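Local coordinates for N-alpha-acetyltransferase 35, NatC auxiliary subunit (Saccharomyces cerevisiae, PDB 6YGA), which serves as the auxiliary subunit of the NatC N-terminal acetyltransferase complex, which acetylates the N-terminal methionine of the L-A virus Gag protein, at residues Leu55-Asn58 / Leu62-Ser65; Asn178-Gly183 / Asn283-Arg288; Lys369-Gln374 / Thr439-Leu444; Ser392-Glu397 / Leu417-Ser422; Lys697-Ile700 / Asp704-Glu707. All blocks are in the same frame, centred on the assembly; numbering follows the deposited sequence.

Contact 1. Residues Leu55-Asn58 / Leu62-Ser65; sequences LEVN and LDSS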
# COMPACT_ATOMS: atom_id res chain seq x y z
N LEU B 55 -12.23 -4.47 -21.17
CA LEU B 55 -12.89 -5.76 -21.08
C LEU B 55 -12.86 -6.46 -22.43
O LEU B 55 -12.47 -5.89 -23.45
CB LEU B 55 -14.32 -5.58 -20.59
CG LEU B 55 -14.50 -4.79 -19.29
CD1 LEU B 55 -15.98 -4.58 -19.01
CD2 LEU B 55 -13.82 -5.49 -18.12
N GLU B 56 -13.28 -7.73 -22.43
CA GLU B 56 -13.31 -8.52 -23.66
C GLU B 56 -14.47 -9.51 -23.59
O GLU B 56 -14.59 -10.27 -22.62
CB GLU B 56 -11.99 -9.26 -23.87
CG GLU B 56 -11.79 -9.70 -25.31
CD GLU B 56 -10.35 -10.01 -25.64
OE1 GLU B 56 -9.84 -11.05 -25.17
OE2 GLU B 56 -9.71 -9.20 -26.35
N VAL B 57 -15.32 -9.49 -24.62
CA VAL B 57 -16.50 -10.34 -24.63
C VAL B 57 -16.09 -11.79 -24.91
O VAL B 57 -15.06 -12.06 -25.53
CB VAL B 57 -17.52 -9.84 -25.67
CG1 VAL B 57 -17.96 -8.42 -25.34
CG2 VAL B 57 -16.95 -9.91 -27.08
N ASN B 58 -16.91 -12.72 -24.43
CA ASN B 58 -16.69 -14.15 -24.63
C ASN B 58 -15.35 -14.62 -24.06
O ASN B 58 -14.78 -15.61 -24.51
CB ASN B 58 -16.82 -14.52 -26.12
CG ASN B 58 -18.22 -14.31 -26.65
OD1 ASN B 58 -19.20 -14.62 -25.97
ND2 ASN B 58 -18.33 -13.77 -27.86
N LEU B 62 -12.84 -12.08 -18.28
CA LEU B 62 -12.98 -10.65 -18.57
C LEU B 62 -14.39 -10.24 -18.95
O LEU B 62 -14.61 -9.08 -19.31
CB LEU B 62 -12.01 -10.24 -19.68
CG LEU B 62 -10.54 -10.06 -19.33
CD1 LEU B 62 -9.70 -9.88 -20.58
CD2 LEU B 62 -10.35 -8.88 -18.38
N ASP B 63 -15.37 -11.15 -18.87
CA ASP B 63 -16.74 -10.86 -19.28
C ASP B 63 -17.68 -11.20 -18.13
O ASP B 63 -17.91 -12.38 -17.84
CB ASP B 63 -17.12 -11.65 -20.54
CG ASP B 63 -18.39 -11.14 -21.21
OD1 ASP B 63 -19.21 -10.49 -20.54
OD2 ASP B 63 -18.57 -11.41 -22.42
N SER B 64 -18.22 -10.17 -17.47
CA SER B 64 -19.16 -10.37 -16.37
C SER B 64 -20.53 -10.84 -16.86
O SER B 64 -21.33 -11.30 -16.04
CB SER B 64 -19.29 -9.09 -15.55
OG SER B 64 -19.53 -7.97 -16.38
N SER B 65 -20.82 -10.72 -18.15
CA SER B 65 -22.07 -11.24 -18.67
C SER B 65 -22.11 -12.76 -18.68
O SER B 65 -23.19 -13.34 -18.79
CB SER B 65 -22.32 -10.71 -20.09
OG SER B 65 -22.33 -9.30 -20.12

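Contact 2. Residues Asn178-Gly183 / Asn283-Arg288; sequences NFNNMG and NQFPPR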
# COMPACT_ATOMS: atom_id res chain seq x y z
N ASN B 178 -11.06 -0.37 -0.78
CA ASN B 178 -11.74 -0.41 -2.07
C ASN B 178 -13.12 0.22 -1.93
O ASN B 178 -13.88 -0.11 -1.01
CB ASN B 178 -11.87 -1.85 -2.57
CG ASN B 178 -12.70 -1.97 -3.84
OD1 ASN B 178 -13.93 -2.00 -3.79
ND2 ASN B 178 -12.02 -2.06 -4.99
N PHE B 179 -13.45 1.13 -2.85
CA PHE B 179 -14.77 1.74 -2.89
C PHE B 179 -15.27 1.81 -4.33
O PHE B 179 -15.49 2.88 -4.90
CB PHE B 179 -14.77 3.12 -2.24
CG PHE B 179 -16.11 3.51 -1.69
CD1 PHE B 179 -16.47 3.18 -0.40
CD2 PHE B 179 -17.02 4.19 -2.48
CE1 PHE B 179 -17.71 3.52 0.11
CE2 PHE B 179 -18.26 4.54 -1.98
CZ PHE B 179 -18.60 4.21 -0.69
N ASN B 180 -15.46 0.65 -4.94
CA ASN B 180 -16.16 0.55 -6.22
C ASN B 180 -17.63 0.30 -5.89
O ASN B 180 -18.06 -0.84 -5.72
CB ASN B 180 -15.58 -0.57 -7.08
CG ASN B 180 -16.32 -0.74 -8.39
OD1 ASN B 180 -17.07 0.14 -8.82
ND2 ASN B 180 -16.11 -1.89 -9.04
N ASN B 181 -18.40 1.39 -5.78
CA ASN B 181 -19.82 1.31 -5.48
C ASN B 181 -20.69 1.18 -6.74
O ASN B 181 -21.91 1.32 -6.64
CB ASN B 181 -20.27 2.52 -4.66
CG ASN B 181 -20.13 3.83 -5.42
OD1 ASN B 181 -19.35 3.93 -6.36
ND2 ASN B 181 -20.88 4.84 -5.00
N MSE B 182 -20.08 0.92 -7.89
CA MSE B 182 -20.80 0.65 -9.14
C MSE B 182 -21.80 1.74 -9.52
O MSE B 182 -22.94 1.44 -9.90
CB MSE B 182 -21.52 -0.70 -9.04
CG MSE B 182 -20.56 -1.86 -8.89
SE MSE B 182 -21.45 -3.54 -8.51
CE MSE B 182 -20.97 -4.49 -10.15
N GLY B 183 -21.38 3.00 -9.42
CA GLY B 183 -22.20 4.10 -9.87
C GLY B 183 -23.34 4.49 -8.96
O GLY B 183 -24.26 5.18 -9.41
N ASN B 283 -21.26 -2.52 -15.02
CA ASN B 283 -19.98 -2.93 -14.46
C ASN B 283 -18.91 -2.75 -15.53
O ASN B 283 -19.01 -3.33 -16.61
CB ASN B 283 -20.03 -4.38 -13.97
CG ASN B 283 -18.74 -4.82 -13.29
OD1 ASN B 283 -17.85 -4.01 -13.03
ND2 ASN B 283 -18.64 -6.11 -13.00
N GLN B 284 -17.89 -1.95 -15.22
CA GLN B 284 -16.78 -1.71 -16.13
C GLN B 284 -15.54 -2.53 -15.76
O GLN B 284 -14.47 -2.30 -16.33
CB GLN B 284 -16.42 -0.22 -16.16
CG GLN B 284 -17.57 0.68 -16.59
CD GLN B 284 -17.12 2.11 -16.83
OE1 GLN B 284 -15.92 2.39 -16.90
NE2 GLN B 284 -18.07 3.02 -16.96
N PHE B 285 -15.66 -3.46 -14.82
CA PHE B 285 -14.55 -4.23 -14.31
C PHE B 285 -14.76 -5.72 -14.57
O PHE B 285 -15.90 -6.17 -14.75
CB PHE B 285 -14.38 -3.99 -12.80
CG PHE B 285 -14.01 -2.58 -12.45
CD1 PHE B 285 -14.98 -1.60 -12.30
CD2 PHE B 285 -12.68 -2.22 -12.29
CE1 PHE B 285 -14.64 -0.30 -11.99
CE2 PHE B 285 -12.33 -0.92 -11.97
CZ PHE B 285 -13.31 0.04 -11.82
N PRO B 286 -13.69 -6.51 -14.60
CA PRO B 286 -13.84 -7.96 -14.79
C PRO B 286 -14.55 -8.59 -13.61
O PRO B 286 -14.54 -8.04 -12.50
CB PRO B 286 -12.39 -8.46 -14.89
CG PRO B 286 -11.59 -7.25 -15.26
CD PRO B 286 -12.27 -6.10 -14.59
N PRO B 287 -15.20 -9.74 -13.80
CA PRO B 287 -15.88 -10.40 -12.68
C PRO B 287 -14.90 -10.99 -11.69
O PRO B 287 -13.81 -11.45 -12.05
CB PRO B 287 -16.70 -11.50 -13.37
CG PRO B 287 -15.92 -11.81 -14.60
CD PRO B 287 -15.34 -10.50 -15.06
N ARG B 288 -15.29 -10.97 -10.42
CA ARG B 288 -14.48 -11.52 -9.34
C ARG B 288 -15.32 -12.46 -8.48
O ARG B 288 -16.49 -12.18 -8.21
CB ARG B 288 -13.89 -10.42 -8.45
CG ARG B 288 -12.84 -9.56 -9.13
CD ARG B 288 -11.93 -8.91 -8.10
NE ARG B 288 -10.99 -7.98 -8.72
CZ ARG B 288 -9.97 -7.41 -8.07
NH1 ARG B 288 -9.76 -7.69 -6.80
NH2 ARG B 288 -9.17 -6.57 -8.71
O HOH W 1 -18.19 -1.46 -11.16

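Contact 3. Residues Lys369-Gln374 / Thr439-Leu444; sequences KEFSAQ and TYFMKL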
# COMPACT_ATOMS: atom_id res chain seq x y z
N LYS B 369 10.18 25.05 19.82
CA LYS B 369 10.44 25.51 21.18
C LYS B 369 10.86 24.37 22.09
O LYS B 369 11.79 24.51 22.88
CB LYS B 369 9.20 26.21 21.73
CG LYS B 369 9.24 26.47 23.23
CD LYS B 369 8.22 27.54 23.60
CE LYS B 369 7.69 27.34 25.01
NZ LYS B 369 6.82 26.14 25.11
N GLU B 370 10.19 23.22 21.99
CA GLU B 370 10.54 22.11 22.87
C GLU B 370 11.89 21.49 22.50
O GLU B 370 12.55 20.91 23.36
CB GLU B 370 9.43 21.06 22.87
CG GLU B 370 8.11 21.58 23.43
CD GLU B 370 6.97 20.57 23.35
OE1 GLU B 370 7.24 19.35 23.42
OE2 GLU B 370 5.80 20.98 23.21
N PHE B 371 12.30 21.62 21.24
CA PHE B 371 13.59 21.09 20.80
C PHE B 371 14.74 22.06 21.05
O PHE B 371 15.86 21.62 21.32
CB PHE B 371 13.53 20.72 19.32
CG PHE B 371 14.83 20.20 18.77
CD1 PHE B 371 15.17 18.86 18.92
CD2 PHE B 371 15.71 21.04 18.11
CE1 PHE B 371 16.37 18.37 18.42
CE2 PHE B 371 16.92 20.56 17.61
CZ PHE B 371 17.24 19.22 17.76
N SER B 372 14.49 23.36 20.97
CA SER B 372 15.55 24.35 21.11
C SER B 372 15.46 25.18 22.38
O SER B 372 16.45 25.83 22.74
CB SER B 372 15.55 25.31 19.91
OG SER B 372 14.43 26.18 19.96
N ALA B 373 14.32 25.17 23.07
CA ALA B 373 14.13 25.91 24.32
C ALA B 373 14.34 27.41 24.12
O ALA B 373 14.92 28.09 24.96
CB ALA B 373 15.04 25.38 25.43
N GLN B 374 13.86 27.93 23.00
CA GLN B 374 14.02 29.35 22.68
C GLN B 374 12.71 29.93 22.16
O GLN B 374 12.09 29.37 21.25
CB GLN B 374 15.13 29.56 21.65
CG GLN B 374 16.49 29.80 22.29
CD GLN B 374 17.62 29.81 21.28
OE1 GLN B 374 17.48 29.30 20.17
NE2 GLN B 374 18.76 30.38 21.67
N THR B 439 14.92 21.97 11.42
CA THR B 439 14.73 21.34 10.12
C THR B 439 15.78 20.26 9.88
O THR B 439 15.47 19.19 9.35
CB THR B 439 14.78 22.39 9.01
OG1 THR B 439 13.87 23.46 9.32
CG2 THR B 439 14.38 21.77 7.67
N TYR B 440 17.03 20.53 10.26
CA TYR B 440 18.08 19.54 10.08
C TYR B 440 17.80 18.29 10.90
O TYR B 440 17.99 17.16 10.42
CB TYR B 440 19.44 20.14 10.45
CG TYR B 440 20.60 19.20 10.24
CD1 TYR B 440 20.94 18.74 8.97
CD2 TYR B 440 21.38 18.78 11.31
CE1 TYR B 440 22.00 17.89 8.77
CE2 TYR B 440 22.44 17.92 11.13
CZ TYR B 440 22.75 17.48 9.86
OH TYR B 440 23.82 16.63 9.67
N PHE B 441 17.33 18.46 12.14
CA PHE B 441 17.00 17.31 12.97
C PHE B 441 15.92 16.44 12.32
O PHE B 441 16.03 15.21 12.32
CB PHE B 441 16.54 17.76 14.35
CG PHE B 441 15.84 16.69 15.13
CD1 PHE B 441 16.56 15.68 15.75
CD2 PHE B 441 14.46 16.69 15.22
CE1 PHE B 441 15.91 14.69 16.45
CE2 PHE B 441 13.80 15.69 15.93
CZ PHE B 441 14.53 14.69 16.54
N MSE B 442 14.88 17.07 11.79
CA MSE B 442 13.79 16.34 11.16
C MSE B 442 14.24 15.65 9.87
O MSE B 442 13.86 14.51 9.61
CB MSE B 442 12.62 17.27 10.87
CG MSE B 442 11.97 17.82 12.13
SE MSE B 442 11.05 16.43 13.14
CE MSE B 442 9.64 16.05 11.85
N LYS B 443 15.04 16.35 9.06
CA LYS B 443 15.52 15.76 7.82
C LYS B 443 16.40 14.54 8.09
O LYS B 443 16.21 13.48 7.50
CB LYS B 443 16.28 16.79 7.00
CG LYS B 443 16.69 16.29 5.62
CD LYS B 443 17.60 17.28 4.92
CE LYS B 443 18.96 17.33 5.58
NZ LYS B 443 19.83 18.35 4.94
N LEU B 444 17.37 14.69 9.00
CA LEU B 444 18.32 13.61 9.26
C LEU B 444 17.64 12.43 9.96
O LEU B 444 17.96 11.27 9.67
CB LEU B 444 19.49 14.13 10.08
CG LEU B 444 20.69 13.19 10.23
CD1 LEU B 444 21.03 12.55 8.90
CD2 LEU B 444 21.89 13.95 10.78

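Contact 4. Residues Ser392-Glu397 / Leu417-Ser422; sequences SNMLLE and LILWDS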
# COMPACT_ATOMS: atom_id res chain seq x y z
N SER B 392 5.28 24.68 8.56
CA SER B 392 4.13 24.14 9.28
C SER B 392 3.37 23.13 8.42
O SER B 392 2.94 22.09 8.92
CB SER B 392 3.20 25.27 9.72
OG SER B 392 3.91 26.22 10.49
N ASN B 393 3.18 23.44 7.14
CA ASN B 393 2.55 22.49 6.24
C ASN B 393 3.40 21.23 6.09
O ASN B 393 2.86 20.11 6.03
CB ASN B 393 2.31 23.14 4.87
CG ASN B 393 1.28 24.25 4.94
OD1 ASN B 393 0.37 24.22 5.77
ND2 ASN B 393 1.40 25.23 4.05
N MSE B 394 4.72 21.38 6.04
CA MSE B 394 5.63 20.24 5.93
C MSE B 394 5.48 19.32 7.14
O MSE B 394 5.50 18.10 7.01
CB MSE B 394 7.07 20.73 5.81
CG MSE B 394 8.01 19.72 5.16
SE MSE B 394 7.54 19.39 3.30
CE MSE B 394 7.50 17.45 3.37
N LEU B 395 5.33 19.93 8.32
CA LEU B 395 5.21 19.15 9.54
C LEU B 395 3.88 18.41 9.58
O LEU B 395 3.83 17.25 10.02
CB LEU B 395 5.36 20.07 10.76
CG LEU B 395 5.22 19.42 12.14
CD1 LEU B 395 6.28 18.35 12.35
CD2 LEU B 395 5.30 20.49 13.22
N LEU B 396 2.80 19.05 9.13
CA LEU B 396 1.51 18.37 9.09
C LEU B 396 1.53 17.18 8.14
O LEU B 396 0.95 16.13 8.44
CB LEU B 396 0.41 19.35 8.70
CG LEU B 396 0.11 20.46 9.71
CD1 LEU B 396 -1.17 21.19 9.32
CD2 LEU B 396 -0.00 19.91 11.12
N GLU B 397 2.20 17.32 6.99
CA GLU B 397 2.34 16.18 6.09
C GLU B 397 3.15 15.06 6.72
O GLU B 397 2.89 13.88 6.45
CB GLU B 397 2.98 16.62 4.77
CG GLU B 397 2.07 17.46 3.89
CD GLU B 397 2.77 17.98 2.65
OE1 GLU B 397 3.94 17.61 2.42
OE2 GLU B 397 2.14 18.76 1.90
N LEU B 417 12.37 14.09 2.01
CA LEU B 417 13.80 14.31 2.19
C LEU B 417 14.30 15.49 1.36
O LEU B 417 15.08 16.31 1.85
CB LEU B 417 14.58 13.05 1.83
CG LEU B 417 14.32 11.81 2.69
CD1 LEU B 417 15.37 10.75 2.41
CD2 LEU B 417 14.27 12.15 4.17
N ILE B 418 13.85 15.60 0.11
CA ILE B 418 14.32 16.71 -0.71
C ILE B 418 13.61 18.01 -0.33
O ILE B 418 14.17 19.10 -0.53
CB ILE B 418 14.16 16.38 -2.20
CG1 ILE B 418 15.12 17.22 -3.04
CG2 ILE B 418 12.73 16.60 -2.66
CD1 ILE B 418 16.57 17.06 -2.62
N LEU B 419 12.40 17.93 0.23
CA LEU B 419 11.70 19.15 0.64
C LEU B 419 12.24 19.67 1.97
O LEU B 419 12.35 20.89 2.16
CB LEU B 419 10.20 18.89 0.73
CG LEU B 419 9.36 19.29 -0.49
CD1 LEU B 419 9.78 18.52 -1.73
CD2 LEU B 419 7.88 19.06 -0.21
N TRP B 420 12.57 18.77 2.90
CA TRP B 420 13.26 19.19 4.11
C TRP B 420 14.61 19.83 3.79
O TRP B 420 14.98 20.84 4.38
CB TRP B 420 13.46 18.01 5.06
CG TRP B 420 12.24 17.54 5.77
CD1 TRP B 420 11.68 16.30 5.72
CD2 TRP B 420 11.42 18.31 6.66
NE1 TRP B 420 10.56 16.24 6.51
CE2 TRP B 420 10.38 17.47 7.11
CE3 TRP B 420 11.46 19.63 7.13
CZ2 TRP B 420 9.39 17.90 7.99
CZ3 TRP B 420 10.48 20.05 8.00
CH2 TRP B 420 9.46 19.19 8.42
N ASP B 421 15.35 19.24 2.84
CA ASP B 421 16.66 19.77 2.47
C ASP B 421 16.53 21.17 1.88
O ASP B 421 17.24 22.10 2.29
CB ASP B 421 17.34 18.83 1.48
CG ASP B 421 18.81 19.19 1.25
OD1 ASP B 421 19.62 19.02 2.19
OD2 ASP B 421 19.15 19.62 0.13
N SER B 422 15.61 21.34 0.92
CA SER B 422 15.39 22.66 0.33
C SER B 422 14.95 23.67 1.38
O SER B 422 15.37 24.83 1.35
CB SER B 422 14.36 22.55 -0.79
OG SER B 422 14.13 23.80 -1.41

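Contact 5. Residues Lys697-Ile700 / Asp704-Glu707; sequences KKNI and DSHE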
# COMPACT_ATOMS: atom_id res chain seq x y z
N LYS B 697 34.48 -21.86 12.07
CA LYS B 697 35.76 -22.42 12.49
C LYS B 697 35.82 -23.92 12.20
O LYS B 697 36.85 -24.43 11.74
CB LYS B 697 35.98 -22.15 13.98
CG LYS B 697 36.32 -20.71 14.30
CD LYS B 697 36.46 -20.50 15.80
CE LYS B 697 37.00 -19.13 16.14
NZ LYS B 697 38.39 -18.93 15.64
N LYS B 698 34.73 -24.64 12.46
CA LYS B 698 34.68 -26.06 12.11
C LYS B 698 34.72 -26.26 10.60
O LYS B 698 35.28 -27.25 10.11
CB LYS B 698 33.43 -26.72 12.70
CG LYS B 698 33.33 -26.67 14.21
CD LYS B 698 32.10 -27.43 14.70
CE LYS B 698 32.16 -28.89 14.29
NZ LYS B 698 33.34 -29.58 14.89
N ASN B 699 34.13 -25.33 9.85
CA ASN B 699 33.99 -25.52 8.40
C ASN B 699 35.33 -25.39 7.69
O ASN B 699 35.61 -26.13 6.74
CB ASN B 699 32.98 -24.52 7.84
CG ASN B 699 32.29 -25.03 6.58
OD1 ASN B 699 31.95 -26.21 6.49
ND2 ASN B 699 32.10 -24.14 5.62
N ILE B 700 36.18 -24.45 8.13
CA ILE B 700 37.49 -24.28 7.52
C ILE B 700 38.34 -25.53 7.71
O ILE B 700 39.11 -25.92 6.82
CB ILE B 700 38.18 -23.02 8.09
CG1 ILE B 700 37.62 -21.76 7.43
CG2 ILE B 700 39.70 -23.09 7.92
CD1 ILE B 700 38.40 -20.49 7.76
N ASP B 704 35.61 -30.92 2.87
CA ASP B 704 34.30 -30.97 2.23
C ASP B 704 33.32 -30.06 2.99
O ASP B 704 32.30 -30.49 3.54
CB ASP B 704 33.80 -32.41 2.15
CG ASP B 704 33.63 -33.06 3.51
OD1 ASP B 704 34.30 -32.64 4.47
OD2 ASP B 704 32.81 -34.00 3.62
N SER B 705 33.67 -28.78 3.00
CA SER B 705 32.89 -27.80 3.73
C SER B 705 31.51 -27.62 3.10
O SER B 705 31.32 -27.86 1.90
CB SER B 705 33.62 -26.46 3.77
OG SER B 705 34.90 -26.61 4.35
N HIS B 706 30.55 -27.21 3.92
CA HIS B 706 29.21 -26.94 3.42
C HIS B 706 29.19 -25.64 2.61
O HIS B 706 30.06 -24.78 2.74
CB HIS B 706 28.21 -26.84 4.57
CG HIS B 706 27.73 -28.16 5.07
ND1 HIS B 706 28.34 -28.84 6.09
CD2 HIS B 706 26.69 -28.93 4.67
CE1 HIS B 706 27.70 -29.98 6.31
NE2 HIS B 706 26.69 -30.05 5.46
N GLU B 707 28.16 -25.52 1.79
CA GLU B 707 27.92 -24.32 0.99
C GLU B 707 26.80 -23.53 1.65
O GLU B 707 25.66 -24.01 1.72
CB GLU B 707 27.55 -24.69 -0.45
CG GLU B 707 28.11 -23.76 -1.50
CD GLU B 707 27.66 -24.13 -2.91
OE1 GLU B 707 27.22 -25.28 -3.11
OE2 GLU B 707 27.75 -23.27 -3.80

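Contact 1. Residues Leu55-Asn58 / Leu62-Ser65
Leu55-Asn58 and Leu62-Ser65 meet across a short local loop of three residues, a buried contact of short strand against loop where all three NatC subunits meet. Asp63 supplies the one hydrogen bond between the segments. CG lies anti to the backbone N (chi1 -166°), which carries the carboxylate over to the start of Asn58. There OD2 accepts from Asn58 N at 2.9 Å, through its anti lone pair and with an N-H...O angle of 152°. The same oxygen comes within 3.2 Å of Val57 CA, and Asp63 CB rests against Glu56 O at 3.6 Å. The other oxygen, OD1, receives Ser65 N at 2.9 Å from a position 33° out of the carboxylate plane. This is an Asx turn, and it sets the bend that leads into the 3-10 segment. The carboxylate thus ties two backbone amides together, one from each segment, and OD2 also forms a salt bridge with Arg22 of the N-alpha-acetyltransferase 38 subunit, which probably favours the charged form. Van der Waals contact, partly with backbone atoms, occupies the other end. Leu62 directs its CB at the opposing backbone, with CB 3.9 Å from Glu56 N, and its CD1 meets Glu56 CB at 4.1 Å. Leu55 CB packs on Leu62 O at 3.7 Å. On the strand that precedes the loop, Leu55 and Glu56 join a parallel beta ladder with a strand of the N-alpha-acetyltransferase 38 subunit, while the Glu56 carboxylate reaches Lys20 and the backbone N of Ile33 of the N-alpha-acetyltransferase 30 subunit.

Contact 2. Residues Asn178-Gly183 / Asn283-Arg288
Asn283 OD1 takes two donors, the backbone N of Phe285 at 2.9 Å and a water at 3.2 Å, and that water is the polar link to Asn180 on the opposing loop. The water in turn accepts from Asn180 ND2 at 3.0 Å. Phe285 N approaches OD1 from above the carbonyl plane, 57° out of it, and closes an Asx turn; the same oxygen lies in the plane of the Phe285 ring, at its edge. Asn180 does likewise in its own loop, OD1 receiving Met182 N at 3.2 Å, and Asn178 OD1 receives Asn180 N, so that two Asx turns follow one another in 178-183. The second acceptor bond of Asn178 OD1, from Leu110 N, fixes the first of these turns to a neighbouring loop. Asn180 has its CB directed toward the other segment, and CG anti to the backbone N (chi1 177°) carries the amide on to Phe285, which comes from the opposite direction. ND2 stands 3.5 Å from Phe285 CD1, the amide and ring planes being 52° apart. Beside this pair the selenomethionine Met182, bent at chi3, swings its methyl CE onto Asn283, 3.9 Å from CG; Ile277 of helix 276-280 also touches this side chain. The Asn283 side also packs on Arg51 of the N-alpha-acetyltransferase 38 subunit. Two irregular loops, far apart in sequence, are thus each shaped by asparagine turns of their own and joined by a bridging water and loose van der Waals contact, with no direct hydrogen bond between them.

Contact 3. Residues Lys369-Gln374 / Thr439-Leu444
Phe371 and Phe441 form the whole of this buried contact, an offset stack between the last turn of helix 360-372 and the middle of helix 433-456. Both side chains take the same first torsion, with CG anti to the backbone N: chi1 is 179° in Phe371 and 164° in Phe441. Each ring is therefore thrown well out from its own helix and into the gap, which is why two backbones no nearer than 9.3 Å between the CA atoms of Phe371 and Phe441 can still be joined. The rings do not lie flat on one another. Their planes are inclined at 30° and their centroids are 4.8 Å apart, so that one corner of Phe371 does the touching. CE1 stands 3.7 Å above the face of Phe441, displaced toward the rim, and is 3.7 Å from CG and 3.8 Å from CD1 of Phe441. Neighbouring CZ lies over the ring's attachment point, nearest Phe441 CB at 3.8 Å. Just beyond Phe371 the helix stops: Ala373 turns to positive phi. Phe482 of helix 465-506 touches both phenylalanines and makes an edge-to-face pair with Tyr440, so the pair belongs to a larger aromatic cluster; Leu538 of helix 511-564 also touches Phe371. A bound 1,2-ethanediol, probably from the crystallisation liquor, lies about 3 Å from the Phe371 side chain at nearest atoms. Within this helical domain of the TPR clan the two segments share no hydrogen bond or charge pair, and their cohesion comes from dispersion and the burial of aromatic surface.

Contact 4. Residues Ser392-Glu397 / Leu417-Ser422
Met394, a selenomethionine, meets Trp420 and Leu419 and carries most of the contact between two successive helices, 386-402 and 406-429. Its interaction with Trp420 is CH-pi. CG sits over one face of the six-membered ring, 3.5 Å from its centroid and only 9° off the normal, with ring atom CH2 of Trp420 3.6 Å away. On the same side but farther out, SE stands 5.2 Å from that centroid, a long Met-aromatic contact in which CG lies between selenium and ring. The chain reaches this place because CG is anti to the backbone N (chi1 -157°), after which bends at chi2 and chi3 turn SE away from the indole. The segments run antiparallel, 155° between their directions, as an antiparallel helical hairpin, an arrangement in keeping with the TPR-clan family of this region; their axes come no closer than 11.4 Å, a spacing spanned by these long side chains. Apolar packing completes the interface: SE touches Leu419 CD2 at 3.5 Å and CE lies 3.9 Å from that same Leu419 CD2, the two side chains crossing at about a right angle. Leu395 adds a slight touch, its backbone N being 4.2 Å from Trp420 CH2. Among polar links outside the pair, Trp420 NE1 is bonded to Gln416 OE1 one turn earlier on its own helix. Thr439 and Lys443 of helix 433-456 pack on Trp420 in turn.

Contact 5. Residues Lys697-Ile700 / Asp704-Glu707
Asn699 lays its side-chain amide against Ser705 CB, which is almost equally far from three atoms of the amide, Asn699 OD1 (3.2 Å), ND2 (3.3 Å) and CG (3.4 Å). This is a surface connection between helix and strand: the chain leaves helix 668-701, turns, and passes across the last helical turn before entering strand 708-713 of a two-stranded antiparallel sheet. With CG anti to the backbone N (chi1 -153°), the Asn699 amide points out of the helix to meet the following loop. Its OD1 accepts from His706 N at 3.1 Å. The donor lies in the carbonyl plane, on a lone pair, with a C=O...N angle of 120° and an N-H...O angle of 150°, so the bond should hold the amide against rotation. A second link is less certain. Ser705 OG lies unusually close to Asn699 O, but its single proton also has Asn702 O within reach, and which carbonyl receives it is unsettled. Further on, at the edge of the sheet, Glu707 is bonded through its backbone to Lys730, just past strand 724-729, and its carboxylate forms a salt bridge with the Lys730 side chain. The imidazole of His706 turns away from the helix, though Asn699 OD1 is near its ring plane, at the edge, 4.3 Å from His706 CB.

Overall arrangement
From the N terminus, contact 1 closes a loop of three residues, where the chain meets both partner subunits. Contact 2 closes a mostly helical excursion of about a hundred residues and brings 283-288 back beside contact 1: Leu55 and Leu62 pack on Pro286, the centres being 13 Å apart. On the opposite side of the chain's centre, contact 3 joins helices 360-372 and 433-456, and contact 4 is nested within its loop as a hairpin of the intervening helices; the salt bridge from Lys443 NZ to Asp421 OD1 ties them together. Contact 5 closes another three-residue loop, about 52 Å from contacts 3 and 4 between centres, where the last long helix hands over to the C-terminal strands.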